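Local coordinates for protein transcriptional regulator, LacI family (Arthrobacter sp., PDB 4RKQ) that probably regulates transcription as a LacI-family regulator whose periplasmic-binding-protein-like domain is expected to sense a sugar or related small effector, at residues T16-F30 with L67-G79. Numbering follows the deposited sequence.
Sequences TSVGLAIPDLTNPYF and LAPQVDAVIGYLG. With EDO (1,2-ethanediol), chain F.
Parallel strands 17-22 and 73-76 are neighbours in the sheet of the N-terminal lobe of a periplasmic-binding-protein-like fold, and the loop and helix start following strand 17-22 bring Asn27 and Tyr29 to what is probably the ligand cleft. Gly19 is bonded to strand 73-76 through both its backbone N and O: its N donates to Ala73 O (2.9 Å), while its O accepts from Ile75 N. Ala21 N and O repeat the pattern with Ile75 O and Tyr77 N. At the other end, Ser17 N meets Asp72 OD2 from above the carboxylate plane, and Ser17 OG donates in the carbonyl plane to Gln70 O (2.8 Å). Beyond the strands, Phe30 turns its edge to the face of Tyr77, Phe30 CE1 lying 3.7 Å from Tyr77 CG in a T-shaped pair. With CG anti to the backbone N (chi1 176°), the Tyr29 side chain reaches Tyr77, and the two OH atoms share a 2.7 Å hydrogen bond. A phenylalanine in place of Tyr29 would probably leave the Tyr77 hydroxyl without this mate. Ethanediol, probably from the crystallisation liquor, lies over one Tyr29 face; Asn27, Asp227, Arg151 and Asn199 bind it, a polar pocket consistent with an effector site.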
ATOM      1  N   THR A  16      14.187   5.419  22.204  1.00 23.23           N
ATOM      2  CA  THR A  16      13.859   6.470  21.292  1.00 20.36           C
ATOM      3  C   THR A  16      12.543   6.197  20.593  1.00 18.32           C
ATOM      4  O   THR A  16      12.239   5.078  20.213  1.00 19.41           O
ATOM      5  CB  THR A  16      14.963   6.621  20.251  1.00 20.36           C
ATOM      6  OG1 THR A  16      16.110   7.093  20.911  1.00 23.94           O
ATOM      7  CG2 THR A  16      14.572   7.608  19.129  1.00 19.91           C
ATOM      8  N   SER A  17      11.754   7.247  20.449  1.00 15.24           N
ATOM      9  CA  SER A  17      10.472   7.155  19.804  1.00 13.06           C
ATOM     10  C   SER A  17      10.473   8.107  18.639  1.00 16.33           C
ATOM     11  O   SER A  17      10.821   9.249  18.798  1.00 17.31           O
ATOM     12  CB  SER A  17       9.381   7.560  20.806  1.00 21.02           C
ATOM     13  OG  SER A  17       8.146   7.664  20.119  1.00 22.18           O
ATOM     14  N   VAL A  18      10.075   7.623  17.475  1.00 11.70           N
ATOM     15  CA  VAL A  18      10.094   8.372  16.245  1.00 13.09           C
ATOM     16  C   VAL A  18       8.693   8.397  15.608  1.00 12.90           C
ATOM     17  O   VAL A  18       7.978   7.391  15.553  1.00 14.76           O
ATOM     18  CB  VAL A  18      11.073   7.790  15.215  1.00 16.92           C
ATOM     19  CG1 VAL A  18      11.091   8.681  13.998  1.00 17.23           C
ATOM     20  CG2 VAL A  18      12.463   7.793  15.796  1.00 26.69           C
ATOM     21  N   GLY A  19       8.283   9.576  15.204  1.00 13.34           N
ATOM     22  CA  GLY A  19       6.990   9.736  14.492  1.00 13.35           C
ATOM     23  C   GLY A  19       7.209   9.810  12.997  1.00 12.04           C
ATOM     24  O   GLY A  19       8.151  10.428  12.533  1.00 13.81           O
ATOM     25  N   LEU A  20       6.340   9.146  12.235  1.00  8.97           N
ATOM     26  CA  LEU A  20       6.388   9.172  10.807  1.00 11.07           C
ATOM     27  C   LEU A  20       5.086   9.798  10.332  1.00 15.78           C
ATOM     28  O   LEU A  20       3.995   9.293  10.612  1.00 16.99           O
ATOM     29  CB  LEU A  20       6.477   7.723  10.320  1.00 14.14           C
ATOM     30  CG  LEU A  20       6.975   7.176   9.022  1.00 39.05           C
ATOM     31  CD1 LEU A  20       8.169   7.938   8.480  1.00 43.17           C
ATOM     32  CD2 LEU A  20       7.314   5.704   9.345  1.00 24.98           C
ATOM     33  N   ALA A  21       5.200  10.896   9.609  1.00 14.65           N
ATOM     34  CA  ALA A  21       4.022  11.601   9.078  1.00 17.01           C
ATOM     35  C   ALA A  21       3.894  11.339   7.538  1.00 12.60           C
ATOM     36  O   ALA A  21       4.827  11.598   6.758  1.00 16.48           O
ATOM     37  CB  ALA A  21       4.136  13.085   9.377  1.00 14.47           C
ATOM     38  N   ILE A  22       2.782  10.774   7.113  1.00 13.93           N
ATOM     39  CA  ILE A  22       2.561  10.557   5.691  1.00 13.06           C
ATOM     40  C   ILE A  22       1.192  11.116   5.287  1.00 10.70           C
ATOM     41  O   ILE A  22       0.275  11.023   6.072  1.00 14.17           O
ATOM     42  CB  ILE A  22       2.671   9.094   5.279  1.00 23.00           C
ATOM     43  CG1 ILE A  22       1.866   8.260   6.212  1.00 16.38           C
ATOM     44  CG2 ILE A  22       4.150   8.647   5.345  1.00 27.34           C
ATOM     45  CD1 ILE A  22       1.557   6.901   5.662  1.00 22.61           C
ATOM     46  N   PRO A  23       1.104  11.688   4.081  1.00 14.07           N
ATOM     47  CA  PRO A  23      -0.124  12.350   3.669  1.00 15.49           C
ATOM     48  C   PRO A  23      -1.260  11.418   3.311  1.00 13.74           C
ATOM     49  O   PRO A  23      -2.359  11.857   3.267  1.00 17.69           O
ATOM     50  CB  PRO A  23       0.285  13.144   2.430  1.00 21.63           C
ATOM     51  CG  PRO A  23       1.506  12.513   1.940  1.00 20.55           C
ATOM     52  CD  PRO A  23       2.189  11.892   3.114  1.00 12.44           C
ATOM     53  N   ASP A  24      -0.978  10.164   2.976  1.00 14.11           N
ATOM     54  CA  ASP A  24      -2.034   9.178   2.742  1.00 13.56           C
ATOM     55  C   ASP A  24      -1.417   7.822   2.771  1.00 19.10           C
ATOM     56  O   ASP A  24      -0.202   7.697   2.806  1.00 20.57           O
ATOM     57  CB  ASP A  24      -2.742   9.395   1.387  1.00 18.70           C
ATOM     58  CG  ASP A  24      -1.805   9.271   0.194  1.00 32.51           C
ATOM     59  OD1 ASP A  24      -1.265   8.166  -0.080  1.00 30.46           O
ATOM     60  OD2 ASP A  24      -1.593  10.298  -0.470  1.00 27.83           O
ATOM     61  N   LEU A  25      -2.273   6.806   2.795  1.00 14.51           N
ATOM     62  CA  LEU A  25      -1.876   5.396   2.693  1.00 14.52           C
ATOM     63  C   LEU A  25      -2.472   4.743   1.434  1.00 20.03           C
ATOM     64  O   LEU A  25      -2.377   3.555   1.231  1.00 20.09           O
ATOM     65  CB  LEU A  25      -2.370   4.648   3.918  1.00 14.37           C
ATOM     66  CG  LEU A  25      -1.593   4.875   5.233  1.00 18.50           C
ATOM     67  CD1 LEU A  25      -2.392   4.402   6.429  1.00 16.37           C
ATOM     68  CD2 LEU A  25      -0.268   4.161   5.159  1.00 21.61           C
ATOM     69  N   THR A  26      -3.031   5.562   0.567  1.00 17.58           N
ATOM     70  CA  THR A  26      -3.663   5.089  -0.661  1.00 18.31           C
ATOM     71  C   THR A  26      -2.782   5.174  -1.897  1.00 17.66           C
ATOM     72  O   THR A  26      -3.083   4.528  -2.895  1.00 20.41           O
ATOM     73  CB  THR A  26      -4.989   5.872  -0.929  1.00 16.20           C
ATOM     74  OG1 THR A  26      -4.713   7.273  -1.040  1.00 18.20           O
ATOM     75  CG2 THR A  26      -5.986   5.636   0.218  1.00 26.75           C
ATOM     76  N   ASN A  27      -1.743   5.997  -1.870  1.00 12.62           N
ATOM     77  CA  ASN A  27      -0.708   5.948  -2.890  1.00 10.97           C
ATOM     78  C   ASN A  27       0.298   4.938  -2.386  1.00 17.62           C
ATOM     79  O   ASN A  27       0.868   5.151  -1.326  1.00 14.63           O
ATOM     80  CB  ASN A  27      -0.078   7.309  -3.037  1.00 16.41           C
ATOM     81  CG  ASN A  27       1.137   7.296  -3.953  1.00 16.59           C
ATOM     82  OD1 ASN A  27       1.643   6.241  -4.352  1.00 18.88           O
ATOM     83  ND2 ASN A  27       1.646   8.474  -4.237  1.00 18.65           N
ATOM     84  N   PRO A  28       0.458   3.802  -3.085  1.00 16.29           N
ATOM     85  CA  PRO A  28       1.293   2.722  -2.540  1.00 21.65           C
ATOM     86  C   PRO A  28       2.740   3.106  -2.203  1.00 15.24           C
ATOM     87  O   PRO A  28       3.397   2.382  -1.433  1.00 16.11           O
ATOM     88  CB  PRO A  28       1.262   1.663  -3.635  1.00 29.52           C
ATOM     89  CG  PRO A  28      -0.039   1.893  -4.310  1.00 26.45           C
ATOM     90  CD  PRO A  28      -0.220   3.386  -4.319  1.00 17.58           C
ATOM     91  N   TYR A  29       3.243   4.217  -2.748  1.00 13.64           N
ATOM     92  CA  TYR A  29       4.542   4.706  -2.325  1.00 16.33           C
ATOM     93  C   TYR A  29       4.600   4.885  -0.817  1.00 21.12           C
ATOM     94  O   TYR A  29       5.586   4.537  -0.204  1.00 13.11           O
ATOM     95  CB  TYR A  29       4.871   6.042  -3.005  1.00 17.79           C
ATOM     96  CG  TYR A  29       6.170   6.582  -2.482  1.00 13.10           C
ATOM     97  CD1 TYR A  29       7.366   5.995  -2.850  1.00 16.26           C
ATOM     98  CD2 TYR A  29       6.211   7.621  -1.559  1.00 15.63           C
ATOM     99  CE1 TYR A  29       8.563   6.441  -2.322  1.00 17.97           C
ATOM    100  CE2 TYR A  29       7.418   8.091  -1.042  1.00 20.49           C
ATOM    101  CZ  TYR A  29       8.590   7.467  -1.407  1.00 20.29           C
ATOM    102  OH  TYR A  29       9.803   7.896  -0.902  1.00 18.93           O
ATOM    103  N   PHE A  30       3.561   5.450  -0.203  1.00 11.18           N
ATOM    104  CA  PHE A  30       3.681   5.859   1.191  1.00 11.85           C
ATOM    105  C   PHE A  30       3.736   4.693   2.164  1.00 13.27           C
ATOM    106  O   PHE A  30       4.586   4.704   3.049  1.00 13.81           O
ATOM    107  CB  PHE A  30       2.682   6.962   1.578  1.00 14.93           C
ATOM    108  CG  PHE A  30       2.986   8.284   0.915  1.00 12.14           C
ATOM    109  CD1 PHE A  30       4.152   8.944   1.190  1.00 15.12           C
ATOM    110  CD2 PHE A  30       2.161   8.791  -0.079  1.00 20.64           C
ATOM    111  CE1 PHE A  30       4.468  10.111   0.549  1.00 16.92           C
ATOM    112  CE2 PHE A  30       2.450   9.979  -0.699  1.00 22.19           C
ATOM    113  CZ  PHE A  30       3.611  10.650  -0.383  1.00 23.28           C
ATOM    114  N   LEU A  67       1.998  14.324  16.915  1.00 11.49           N
ATOM    115  CA  LEU A  67       3.072  13.361  17.235  1.00 16.19           C
ATOM    116  C   LEU A  67       4.063  13.900  18.273  1.00 13.42           C
ATOM    117  O   LEU A  67       4.531  13.136  19.121  1.00 13.52           O
ATOM    118  CB  LEU A  67       3.822  13.008  15.974  1.00 13.71           C
ATOM    119  CG  LEU A  67       3.151  12.193  14.871  1.00 18.88           C
ATOM    120  CD1 LEU A  67       3.986  12.169  13.607  1.00 19.16           C
ATOM    121  CD2 LEU A  67       2.892  10.799  15.363  1.00 24.81           C
ATOM    122  N   ALA A  68       4.347  15.219  18.208  1.00 15.47           N
ATOM    123  CA  ALA A  68       5.421  15.867  18.966  1.00 11.72           C
ATOM    124  C   ALA A  68       5.561  15.390  20.416  1.00 17.21           C
ATOM    125  O   ALA A  68       6.659  14.913  20.805  1.00 13.77           O
ATOM    126  CB  ALA A  68       5.336  17.379  18.924  1.00 17.02           C
ATOM    127  N   PRO A  69       4.483  15.464  21.203  1.00 13.20           N
ATOM    128  CA  PRO A  69       4.656  15.074  22.621  1.00 14.84           C
ATOM    129  C   PRO A  69       4.945  13.592  22.897  1.00 19.08           C
ATOM    130  O   PRO A  69       5.354  13.276  23.993  1.00 17.35           O
ATOM    131  CB  PRO A  69       3.305  15.409  23.274  1.00 25.22           C
ATOM    132  CG  PRO A  69       2.370  15.794  22.185  1.00 29.17           C
ATOM    133  CD  PRO A  69       3.083  15.854  20.886  1.00 14.34           C
ATOM    134  N   GLN A  70       4.738  12.710  21.935  1.00 13.43           N
ATOM    135  CA  GLN A  70       5.020  11.303  22.139  1.00 13.95           C
ATOM    136  C   GLN A  70       6.228  10.803  21.369  1.00 15.56           C
ATOM    137  O   GLN A  70       6.478   9.616  21.331  1.00 17.32           O
ATOM    138  CB  GLN A  70       3.777  10.444  21.909  1.00 24.21           C
ATOM    139  CG  GLN A  70       3.210  10.458  20.545  1.00 30.61           C
ATOM    140  CD  GLN A  70       2.006   9.520  20.429  1.00127.52           C
ATOM    141  OE1 GLN A  70       2.122   8.292  20.475  1.00 36.33           O
ATOM    142  NE2 GLN A  70       0.841  10.103  20.290  1.00 39.82           N
ATOM    143  N   VAL A  71       6.994  11.707  20.770  1.00 12.16           N
ATOM    144  CA  VAL A  71       8.164  11.319  20.011  1.00 14.51           C
ATOM    145  C   VAL A  71       9.328  12.224  20.306  1.00 17.70           C
ATOM    146  O   VAL A  71       9.164  13.293  20.853  1.00 15.82           O
ATOM    147  CB  VAL A  71       7.940  11.337  18.465  1.00 16.34           C
ATOM    148  CG1 VAL A  71       6.768  10.435  18.137  1.00 17.25           C
ATOM    149  CG2 VAL A  71       7.753  12.758  17.933  1.00 17.75           C
ATOM    150  N   ASP A  72      10.506  11.759  19.912  1.00 14.38           N
ATOM    151  CA  ASP A  72      11.736  12.483  20.059  1.00 15.36           C
ATOM    152  C   ASP A  72      12.155  13.126  18.757  1.00 13.98           C
ATOM    153  O   ASP A  72      13.083  13.936  18.731  1.00 16.72           O
ATOM    154  CB  ASP A  72      12.823  11.512  20.467  1.00 15.77           C
ATOM    155  CG  ASP A  72      12.558  10.881  21.806  1.00 25.59           C
ATOM    156  OD1 ASP A  72      12.067  11.579  22.724  1.00 24.17           O
ATOM    157  OD2 ASP A  72      12.767   9.661  21.908  1.00 19.42           O
ATOM    158  N   ALA A  73      11.490  12.756  17.671  1.00 14.28           N
ATOM    159  CA  ALA A  73      11.882  13.204  16.325  1.00 13.09           C
ATOM    160  C   ALA A  73      10.785  12.811  15.371  1.00 13.31           C
ATOM    161  O   ALA A  73      10.012  11.880  15.672  1.00 10.13           O
ATOM    162  CB  ALA A  73      13.179  12.532  15.880  1.00 12.74           C
ATOM    163  N   VAL A  74      10.770  13.443  14.202  1.00 12.73           N
ATOM    164  CA  VAL A  74       9.780  13.099  13.178  1.00 11.75           C
ATOM    165  C   VAL A  74      10.460  12.973  11.849  1.00 12.20           C
ATOM    166  O   VAL A  74      11.325  13.756  11.545  1.00 13.34           O
ATOM    167  CB  VAL A  74       8.668  14.150  13.066  1.00 10.62           C
ATOM    168  CG1 VAL A  74       7.737  13.865  11.885  1.00 16.49           C
ATOM    169  CG2 VAL A  74       7.876  14.238  14.372  1.00 14.16           C
ATOM    170  N   ILE A  75      10.040  11.968  11.086  1.00 10.30           N
ATOM    171  CA  ILE A  75      10.438  11.789   9.683  1.00 14.14           C
ATOM    172  C   ILE A  75       9.128  11.894   8.899  1.00 13.21           C
ATOM    173  O   ILE A  75       8.142  11.201   9.230  1.00 14.22           O
ATOM    174  CB  ILE A  75      11.035  10.393   9.483  1.00 13.03           C
ATOM    175  CG1 ILE A  75      12.395  10.340  10.138  1.00 16.86           C
ATOM    176  CG2 ILE A  75      11.166  10.087   7.971  1.00 14.14           C
ATOM    177  CD1 ILE A  75      12.883   8.898  10.306  1.00 20.89           C
ATOM    178  N   GLY A  76       9.062  12.769   7.905  1.00 14.36           N
ATOM    179  CA  GLY A  76       7.801  12.940   7.202  1.00 28.62           C
ATOM    180  C   GLY A  76       7.807  13.605   5.844  1.00 13.81           C
ATOM    181  O   GLY A  76       8.755  14.302   5.474  1.00 15.49           O
ATOM    182  N   TYR A  77       6.721  13.362   5.132  1.00 12.42           N
ATOM    183  CA  TYR A  77       6.341  14.121   3.962  1.00 13.36           C
ATOM    184  C   TYR A  77       5.274  15.083   4.458  1.00 22.82           C
ATOM    185  O   TYR A  77       4.182  14.676   4.814  1.00 17.08           O
ATOM    186  CB  TYR A  77       5.782  13.202   2.892  1.00 14.04           C
ATOM    187  CG  TYR A  77       6.806  12.452   2.097  1.00 16.08           C
ATOM    188  CD1 TYR A  77       7.418  11.272   2.600  1.00 16.30           C
ATOM    189  CD2 TYR A  77       7.169  12.888   0.849  1.00 17.23           C
ATOM    190  CE1 TYR A  77       8.347  10.582   1.850  1.00 18.29           C
ATOM    191  CE2 TYR A  77       8.098  12.207   0.108  1.00 19.73           C
ATOM    192  CZ  TYR A  77       8.663  11.065   0.587  1.00 18.20           C
ATOM    193  OH  TYR A  77       9.599  10.441  -0.183  1.00 18.23           O
ATOM    194  N   LEU A  78       5.597  16.367   4.523  1.00 14.96           N
ATOM    195  CA  LEU A  78       4.715  17.308   5.226  1.00 16.40           C
ATOM    196  C   LEU A  78       3.902  18.246   4.341  1.00 21.48           C
ATOM    197  O   LEU A  78       3.138  19.077   4.863  1.00 19.05           O
ATOM    198  CB  LEU A  78       5.523  18.133   6.214  1.00 19.38           C
ATOM    199  CG  LEU A  78       6.203  17.323   7.341  1.00 18.92           C
ATOM    200  CD1 LEU A  78       6.688  18.328   8.315  1.00 21.24           C
ATOM    201  CD2 LEU A  78       5.270  16.324   8.008  1.00 21.26           C
ATOM    202  N   GLY A  79       4.051  18.125   3.029  1.00 20.57           N
ATOM    203  CA  GLY A  79       3.240  18.926   2.086  1.00 25.58           C
ATOM    204  C   GLY A  79       3.438  20.417   2.172  1.00 26.88           C
ATOM    205  O   GLY A  79       2.507  21.176   1.958  1.00 25.28           O
TER
HETATM  206  C1  EDO F 402       4.808  10.186  -4.577  1.00 29.24           C
HETATM  207  O1  EDO F 402       4.403   9.002  -5.290  1.00 25.78           O
HETATM  208  C2  EDO F 402       6.301  10.197  -4.330  1.00 36.97           C
HETATM  209  O2  EDO F 402       6.903  10.303  -5.627  1.00 23.36           O
HETATM  210  O   HOH W   1      15.701   9.730  22.037  1.00 39.83           O